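Local coordinates for protein beta-N-acetylhexosaminidase (Thermotoga neapolitana, PDB 5BZA) that probably hydrolyses terminal non-reducing N-acetyl-D-hexosamine residues from N-acetyl-beta-D-hexosaminides, as a glycoside hydrolase of family 3, at residues G56-V60 with D310-L316; F238-V242 with G270-L274; M110-P114 with A146-Y150. All blocks are in the same frame, centred on the assembly; numbering follows the deposited sequence.

Contact 1: residues G56-V60 with D310-L316; sequences GRFIV and DEYLSAL
Arg57 lies against helix 299-314 with one face of its guanidinium on Leu313, whose CB sits 3.4 Å above the plane, toward its rim. The Arg57 side chain is extended at chi2 and bends at chi3; its two terminal nitrogens meet different partners. Arg57 NH1 gives a weak hydrogen bond to Ser314 OG at 2.9 Å, bent to 125° at the hydrogen and lying near the guanidinium plane. Arg57 NH2 faces Asp310 OD1 in a long salt bridge of 3.4 Å, the guanidinium and carboxylate planes 36° apart; OD1 also pairs with Lys7. Ser314 OG in turn donates to Asp310 O one helical turn back, at 3.1 Å, so the hydroxyl that meets the arginine is itself tied to the helix backbone.

Deeper in, Leu313 lays its CD2 branch against the Phe58-Ile59 backbone and the side chain of Ile59. With CG1 of Ile59 beside its own backbone N (chi1 -54°), that arm reaches Leu313 CD2 at 3.5 Å, and the two side chains cross at about a right angle. Leu316 CD1 approaches Ile59 CG1 more loosely, at 4.1 Å.

The contact lays the C-terminal part of helix 299-314 over the N-terminal entry to strand 59-62 of the parallel barrel; Phe58 packs on strand 31-34 and helix 42-54, and Tyr312 reaches Thr204.

Contact 2: residues F238-V242 with G270-L274; sequences FKGLV and GNMIL
Asn271 holds its CG beside the backbone N (chi1 -57°), and chi2 of 134° then turns OD1 toward the main chain of Val242. Leu241 takes the other course, CG anti to N (chi1 177°), which carries its CD1 branch over to Asn271 and Met272. The amide oxygen Asn271 OD1 accepts from Val242 N at 3.0 Å, the donor tilted somewhat out of the amide plane. In return Val242 O takes two backbone donors, Asn271 N and Met272 N, each at 2.9 Å; the bond from Met272 is nearly straight, that from Asn271 more bent. Both polar backbone atoms of Val242 are thus bound by the opposite segment, one through a side chain and one through a fork of consecutive amides.

Beside these bonds, Leu241 CD1 packs on Met272 CG at 3.5 Å and on Asn271 CB at 3.6 Å. The Met272 chain bends at chi3, and its SD stays within reach of both methyl branches of Leu241. On the far side of the Val242 backbone from this cluster, Val242 CG1 rests on Gly270 CA.

Strands 241-243 and 273-275 are the seventh and eighth of the eight-stranded parallel TIM barrel, and the segments meet near the N-terminal ends of these strands, with helix 258-268 in the connection between them.

Asn271 OD1 lies 3.2 Å from Gly240 O, two acceptors that would repel each other alone. Arg233 bonds to both, NH1 to the carbonyl and NH2 to the amide oxygen, and its positive charge probably offsets that repulsion; Ser305 takes Asn271 ND2. The bonds to Val242 N, Arg233 and Ser305 would hold the buried amide in one orientation.

Contact 3: residues M110-P114 with A146-Y150; sequences MVFAP and ACMGY
The Tyr150 ring takes Val111 CG1 squarely on one face: the methyl stands 3.6 Å from the ring centroid and only 5° off the normal, a CH-pi contact centred over the ring. All six ring carbons lie at nearly the same distance from it. At the edge, near the ring plane, comes Pro114 N, 4.0 Å from Tyr150 CE2. Ala113 CB approaches obliquely at the phenol end, 3.6 Å from Tyr150 OH. The ring therefore fits into the bend of segment 110-114, meeting three of its residues.

Val111 reaches the ring with CG1 set between the backbone N and the carbonyl carbon (chi1 66°), a less roomy position, while CG2 stands anti to N. Its side chain crosses that of Tyr150 at about a right angle. An alanine in place of Tyr150 is likely to leave Val111 CG1 without the face it rests on and open a gap beside Ala113 and Pro114.

These residues belong to the TIM-barrel domain of the family 3 hydrolases: strand 110-111 is the fourth strand of the barrel, and helix 136-153 packs on its outside before the chain returns to the fifth, 156-162, in a beta-alpha-beta crossover. Beyond Val111 the chain makes an inverse gamma turn centred on Phe112, whose CB points away from the helix.

A cis peptide bond joins Ala113 to Pro114, and both residues direct their CB toward the helix. Pro114 CG sits 3.8 Å from Ala146 CB, one turn before Tyr150 on the same side of the helix. Pro114 CD meets Cys147 SG at 3.7 Å, and Cys147 also touches Pro157 and Ile159 of strand 156-162. Ala146 and Tyr150 are backed by Cys96 of helix 89-106.

From the N terminus, segment 56-60 leads into the third barrel strand and opens the long loop that contact 1 closes only at 310-316. Contact 3 comes next, closing the short loop from the fourth strand to the helix outside it. Contact 2 follows in series. Both are nested within contact 1, and none cross. The three touch in the barrel: Val60 O and Met110 N probably hydrogen-bond between neighbouring strands, Tyr312 OH probably bonds to Leu241 N, and Leu274 CD1 packs on Phe112 CE2. Contact 1 brings helix 299-314 to the third strand, contact 3 sets helix 136-153 on the fourth, and contact 2 joins the starts of the last two strands.

Contact 1: residues G56-V60 with D310-L316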
loop_
_atom_site.group_PDB
_atom_site.type_symbol
_atom_site.label_atom_id
_atom_site.label_comp_id
_atom_site.label_asym_id
_atom_site.label_seq_id
_atom_site.Cartn_x
_atom_site.Cartn_y
_atom_site.Cartn_z
ATOM N N GLY B 56 -2.245 -25.428 -3.378
ATOM C CA GLY B 56 -0.881 -25.921 -3.242
ATOM C C GLY B 56 0.183 -24.873 -2.929
ATOM O O GLY B 56 -0.118 -23.742 -2.552
ATOM N N ARG B 57 1.438 -25.265 -3.046
ATOM C CA ARG B 57 2.562 -24.367 -2.784
ATOM C C ARG B 57 2.985 -23.682 -4.069
ATOM O O ARG B 57 3.128 -24.346 -5.099
ATOM C CB ARG B 57 3.760 -25.135 -2.202
ATOM C CG ARG B 57 3.536 -25.789 -0.834
ATOM C CD ARG B 57 4.766 -26.620 -0.434
ATOM N NE ARG B 57 5.207 -27.509 -1.518
ATOM C CZ ARG B 57 6.449 -27.978 -1.662
ATOM N NH1 ARG B 57 7.400 -27.635 -0.794
ATOM N NH2 ARG B 57 6.749 -28.786 -2.679
ATOM N N PHE B 58 3.141 -22.357 -4.023
ATOM C CA PHE B 58 3.592 -21.606 -5.172
ATOM C C PHE B 58 4.680 -20.654 -4.711
ATOM O O PHE B 58 4.616 -20.152 -3.597
ATOM C CB PHE B 58 2.478 -20.784 -5.810
ATOM C CG PHE B 58 1.286 -21.569 -6.234
ATOM C CD1 PHE B 58 0.206 -21.765 -5.344
ATOM C CD2 PHE B 58 1.200 -22.066 -7.539
ATOM C CE1 PHE B 58 -0.931 -22.453 -5.749
ATOM C CE2 PHE B 58 0.082 -22.756 -7.955
ATOM C CZ PHE B 58 -1.007 -22.958 -7.059
ATOM N N ILE B 59 5.652 -20.389 -5.584
ATOM C CA ILE B 59 6.514 -19.231 -5.465
ATOM C C ILE B 59 5.756 -18.067 -6.098
ATOM O O ILE B 59 5.377 -18.152 -7.280
ATOM C CB ILE B 59 7.882 -19.442 -6.193
ATOM C CG1 ILE B 59 8.536 -20.728 -5.690
ATOM C CG2 ILE B 59 8.798 -18.225 -5.972
ATOM C CD1 ILE B 59 9.703 -21.176 -6.507
ATOM N N VAL B 60 5.530 -16.999 -5.321
ATOM C CA VAL B 60 4.715 -15.866 -5.756
ATOM C C VAL B 60 5.577 -14.619 -5.796
ATOM O O VAL B 60 6.163 -14.235 -4.767
ATOM C CB VAL B 60 3.479 -15.584 -4.804
ATOM C CG1 VAL B 60 2.652 -14.369 -5.298
ATOM C CG2 VAL B 60 2.599 -16.823 -4.672
ATOM N N ASP B 310 11.719 -27.685 -5.456
ATOM C CA ASP B 310 11.106 -28.201 -4.226
ATOM C C ASP B 310 11.828 -27.678 -2.983
ATOM O O ASP B 310 11.197 -27.297 -1.991
ATOM C CB ASP B 310 11.077 -29.726 -4.267
ATOM C CG ASP B 310 9.862 -30.251 -5.014
ATOM O OD1 ASP B 310 8.918 -29.453 -5.239
ATOM O OD2 ASP B 310 9.867 -31.434 -5.425
ATOM N N GLU B 311 13.149 -27.625 -3.031
ATOM C CA GLU B 311 13.851 -27.032 -1.901
ATOM C C GLU B 311 13.369 -25.584 -1.691
ATOM O O GLU B 311 12.986 -25.229 -0.565
ATOM C CB GLU B 311 15.375 -27.124 -2.098
ATOM C CG GLU B 311 15.852 -28.587 -1.965
ATOM C CD GLU B 311 17.298 -28.843 -2.450
ATOM O OE1 GLU B 311 17.817 -29.964 -2.203
ATOM O OE2 GLU B 311 17.899 -27.958 -3.114
ATOM N N TYR B 312 13.310 -24.772 -2.755
ATOM C CA TYR B 312 12.883 -23.366 -2.577
ATOM C C TYR B 312 11.451 -23.273 -2.026
ATOM O O TYR B 312 11.174 -22.497 -1.108
ATOM C CB TYR B 312 12.990 -22.565 -3.888
ATOM C CG TYR B 312 14.403 -22.036 -4.128
ATOM C CD1 TYR B 312 15.458 -22.921 -4.352
ATOM C CD2 TYR B 312 14.693 -20.663 -4.094
ATOM C CE1 TYR B 312 16.780 -22.457 -4.555
ATOM C CE2 TYR B 312 16.022 -20.188 -4.288
ATOM C CZ TYR B 312 17.064 -21.097 -4.525
ATOM O OH TYR B 312 18.389 -20.666 -4.741
ATOM N N LEU B 313 10.547 -24.038 -2.629
ATOM C CA LEU B 313 9.167 -24.103 -2.212
ATOM C C LEU B 313 9.081 -24.392 -0.733
ATOM O O LEU B 313 8.378 -23.692 0.009
ATOM C CB LEU B 313 8.415 -25.176 -2.992
ATOM C CG LEU B 313 8.010 -24.771 -4.410
ATOM C CD1 LEU B 313 7.378 -25.905 -5.192
ATOM C CD2 LEU B 313 7.034 -23.599 -4.302
ATOM N N SER B 314 9.834 -25.387 -0.287
ATOM C CA SER B 314 9.792 -25.768 1.122
ATOM C C SER B 314 10.303 -24.623 1.993
ATOM O O SER B 314 9.783 -24.381 3.089
ATOM C CB SER B 314 10.570 -27.053 1.353
ATOM O OG SER B 314 9.879 -28.121 0.714
ATOM N N ALA B 315 11.277 -23.876 1.478
ATOM C CA ALA B 315 11.866 -22.761 2.235
ATOM C C ALA B 315 10.870 -21.618 2.577
ATOM O O ALA B 315 11.185 -20.731 3.375
ATOM C CB ALA B 315 13.070 -22.188 1.472
ATOM N N LEU B 316 9.687 -21.633 1.970
ATOM C CA LEU B 316 8.771 -20.485 2.032
ATOM C C LEU B 316 7.647 -20.504 3.070
ATOM O O LEU B 316 6.892 -19.544 3.150
ATOM C CB LEU B 316 8.141 -20.318 0.655
ATOM C CG LEU B 316 9.216 -20.147 -0.418
ATOM C CD1 LEU B 316 8.616 -19.801 -1.745
ATOM C CD2 LEU B 316 10.228 -19.069 -0.006
#

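Contact 2: residues F238-V242 with G270-L274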
loop_
_atom_site.group_PDB
_atom_site.type_symbol
_atom_site.label_atom_id
_atom_site.label_comp_id
_atom_site.label_asym_id
_atom_site.label_seq_id
_atom_site.Cartn_x
_atom_site.Cartn_y
_atom_site.Cartn_z
ATOM N N PHE B 238 27.254 -21.473 -8.110
ATOM C CA PHE B 238 25.873 -21.234 -7.720
ATOM C C PHE B 238 25.074 -22.504 -7.970
ATOM O O PHE B 238 24.977 -22.967 -9.097
ATOM C CB PHE B 238 25.248 -20.049 -8.484
ATOM C CG PHE B 238 23.800 -19.784 -8.103
ATOM C CD1 PHE B 238 23.459 -19.407 -6.821
ATOM C CD2 PHE B 238 22.777 -19.935 -9.038
ATOM C CE1 PHE B 238 22.118 -19.185 -6.458
ATOM C CE2 PHE B 238 21.435 -19.721 -8.699
ATOM C CZ PHE B 238 21.104 -19.341 -7.394
ATOM N N LYS B 239 24.520 -23.081 -6.909
ATOM C CA LYS B 239 23.794 -24.336 -7.051
ATOM C C LYS B 239 22.299 -24.085 -6.813
ATOM O O LYS B 239 21.509 -25.028 -6.620
ATOM C CB LYS B 239 24.352 -25.409 -6.087
ATOM C CG LYS B 239 25.888 -25.626 -6.181
ATOM C CD LYS B 239 26.338 -25.780 -7.633
ATOM C CE LYS B 239 27.747 -26.366 -7.764
ATOM N NZ LYS B 239 28.263 -26.246 -9.170
ATOM N N GLY B 240 21.917 -22.811 -6.784
ATOM C CA GLY B 240 20.543 -22.480 -6.488
ATOM C C GLY B 240 19.674 -22.438 -7.727
ATOM O O GLY B 240 19.994 -23.015 -8.760
ATOM N N LEU B 241 18.560 -21.719 -7.607
ATOM C CA LEU B 241 17.529 -21.652 -8.625
ATOM C C LEU B 241 17.869 -20.629 -9.707
ATOM O O LEU B 241 18.173 -19.450 -9.406
ATOM C CB LEU B 241 16.178 -21.318 -7.950
ATOM C CG LEU B 241 14.934 -21.116 -8.819
ATOM C CD1 LEU B 241 14.563 -22.415 -9.588
ATOM C CD2 LEU B 241 13.738 -20.645 -7.969
ATOM N N VAL B 242 17.830 -21.090 -10.961
ATOM C CA VAL B 242 18.083 -20.245 -12.124
ATOM C C VAL B 242 16.850 -20.142 -13.003
ATOM O O VAL B 242 16.309 -21.158 -13.452
ATOM C CB VAL B 242 19.269 -20.805 -13.023
ATOM C CG1 VAL B 242 19.347 -20.068 -14.414
ATOM C CG2 VAL B 242 20.573 -20.754 -12.288
ATOM N N GLY B 270 19.636 -24.296 -16.798
ATOM C CA GLY B 270 18.512 -23.573 -16.233
ATOM C C GLY B 270 17.495 -24.434 -15.474
ATOM O O GLY B 270 17.333 -25.622 -15.760
ATOM N N ASN B 271 16.795 -23.840 -14.507
ATOM C CA ASN B 271 15.802 -24.569 -13.739
ATOM C C ASN B 271 14.358 -24.168 -14.048
ATOM O O ASN B 271 13.505 -25.021 -14.253
ATOM C CB ASN B 271 16.024 -24.378 -12.251
ATOM C CG ASN B 271 17.390 -24.791 -11.805
ATOM O OD1 ASN B 271 18.044 -24.046 -11.055
ATOM N ND2 ASN B 271 17.823 -25.996 -12.205
ATOM N N MET B 272 14.051 -22.877 -14.024
ATOM C CA MET B 272 12.673 -22.493 -14.265
ATOM C C MET B 272 12.538 -21.610 -15.460
ATOM O O MET B 272 13.176 -20.562 -15.550
ATOM C CB MET B 272 12.058 -21.767 -13.057
ATOM C CG MET B 272 11.859 -22.635 -11.851
ATOM S SD MET B 272 10.864 -21.879 -10.533
ATOM C CE MET B 272 9.210 -22.254 -11.123
ATOM N N ILE B 273 11.635 -22.006 -16.342
ATOM C CA ILE B 273 11.302 -21.191 -17.503
ATOM C C ILE B 273 10.239 -20.135 -17.166
ATOM O O ILE B 273 9.144 -20.487 -16.756
ATOM C CB ILE B 273 10.836 -22.082 -18.630
ATOM C CG1 ILE B 273 12.033 -22.961 -19.024
ATOM C CG2 ILE B 273 10.306 -21.227 -19.753
ATOM C CD1 ILE B 273 11.734 -24.114 -19.945
ATOM N N LEU B 274 10.584 -18.850 -17.318
ATOM C CA LEU B 274 9.647 -17.768 -17.059
ATOM C C LEU B 274 8.850 -17.430 -18.337
ATOM O O LEU B 274 9.437 -17.183 -19.398
ATOM C CB LEU B 274 10.395 -16.542 -16.519
ATOM C CG LEU B 274 9.569 -15.289 -16.195
ATOM C CD1 LEU B 274 8.745 -15.516 -14.895
ATOM C CD2 LEU B 274 10.377 -14.021 -16.066
#

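Contact 3: residues M110-P114 with A146-Y150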
loop_
_atom_site.group_PDB
_atom_site.type_symbol
_atom_site.label_atom_id
_atom_site.label_comp_id
_atom_site.label_asym_id
_atom_site.label_seq_id
_atom_site.Cartn_x
_atom_site.Cartn_y
_atom_site.Cartn_z
ATOM N N MET B 110 8.745 -14.022 -3.162
ATOM C CA MET B 110 9.924 -13.751 -3.979
ATOM C C MET B 110 9.723 -12.371 -4.566
ATOM O O MET B 110 8.598 -11.917 -4.701
ATOM C CB MET B 110 10.108 -14.800 -5.088
ATOM C CG MET B 110 11.360 -14.573 -5.974
ATOM S SD MET B 110 11.696 -15.942 -7.122
ATOM C CE MET B 110 12.399 -17.145 -5.985
ATOM N N VAL B 111 10.814 -11.689 -4.864
ATOM C CA VAL B 111 10.763 -10.490 -5.646
ATOM C C VAL B 111 11.829 -10.607 -6.770
ATOM O O VAL B 111 12.952 -11.070 -6.564
ATOM C CB VAL B 111 10.997 -9.249 -4.770
ATOM C CG1 VAL B 111 12.445 -9.251 -4.197
ATOM C CG2 VAL B 111 10.661 -7.967 -5.538
ATOM N N PHE B 112 11.455 -10.164 -7.964
ATOM C CA PHE B 112 12.377 -10.156 -9.087
ATOM C C PHE B 112 13.186 -8.862 -8.969
ATOM O O PHE B 112 13.035 -7.942 -9.785
ATOM C CB PHE B 112 11.625 -10.269 -10.416
ATOM C CG PHE B 112 11.012 -11.629 -10.652
ATOM C CD1 PHE B 112 11.456 -12.729 -9.966
ATOM C CD2 PHE B 112 10.014 -11.806 -11.602
ATOM C CE1 PHE B 112 10.922 -14.006 -10.205
ATOM C CE2 PHE B 112 9.464 -13.084 -11.846
ATOM C CZ PHE B 112 9.924 -14.185 -11.129
ATOM N N ALA B 113 14.038 -8.833 -7.941
ATOM C CA ALA B 113 14.932 -7.732 -7.641
ATOM C C ALA B 113 15.968 -8.276 -6.646
ATOM O O ALA B 113 15.728 -9.329 -6.057
ATOM C CB ALA B 113 14.185 -6.582 -7.055
ATOM N N PRO B 114 17.120 -7.600 -6.475
ATOM C CA PRO B 114 17.612 -6.365 -7.107
ATOM C C PRO B 114 18.236 -6.538 -8.510
ATOM O O PRO B 114 18.676 -7.616 -8.900
ATOM C CB PRO B 114 18.692 -5.880 -6.122
ATOM C CG PRO B 114 19.263 -7.132 -5.605
ATOM C CD PRO B 114 18.111 -8.132 -5.517
ATOM N N ALA B 146 20.687 -5.124 -0.522
ATOM C CA ALA B 146 19.339 -5.346 -0.995
ATOM C C ALA B 146 18.900 -6.768 -0.753
ATOM O O ALA B 146 17.782 -7.023 -0.264
ATOM C CB ALA B 146 19.221 -4.998 -2.458
ATOM N N CYS B 147 19.762 -7.708 -1.102
ATOM C CA CYS B 147 19.405 -9.115 -0.915
ATOM C C CYS B 147 19.188 -9.470 0.553
ATOM O O CYS B 147 18.268 -10.236 0.872
ATOM C CB CYS B 147 20.487 -10.027 -1.523
ATOM S SG CYS B 147 20.407 -10.005 -3.325
ATOM N N MET B 148 20.060 -8.950 1.416
ATOM C CA MET B 148 19.971 -9.197 2.832
ATOM C C MET B 148 18.649 -8.595 3.384
ATOM O O MET B 148 17.932 -9.261 4.106
ATOM C CB MET B 148 21.192 -8.619 3.564
ATOM C CG MET B 148 21.281 -9.008 5.037
ATOM S SD MET B 148 21.414 -10.820 5.289
ATOM C CE MET B 148 23.110 -11.187 4.709
ATOM N N GLY B 149 18.333 -7.359 3.001
ATOM C CA GLY B 149 17.090 -6.726 3.389
ATOM C C GLY B 149 15.845 -7.506 2.964
ATOM O O GLY B 149 14.963 -7.757 3.804
ATOM N N TYR B 150 15.719 -7.816 1.668
ATOM C CA TYR B 150 14.571 -8.605 1.185
ATOM C C TYR B 150 14.440 -9.878 1.986
ATOM O O TYR B 150 13.356 -10.289 2.424
ATOM C CB TYR B 150 14.716 -8.975 -0.291
ATOM C CG TYR B 150 14.417 -7.861 -1.253
ATOM C CD1 TYR B 150 13.302 -7.032 -1.079
ATOM C CD2 TYR B 150 15.278 -7.617 -2.347
ATOM C CE1 TYR B 150 13.053 -5.994 -1.966
ATOM C CE2 TYR B 150 15.037 -6.597 -3.242
ATOM C CZ TYR B 150 13.914 -5.786 -3.058
ATOM O OH TYR B 150 13.656 -4.752 -3.951
#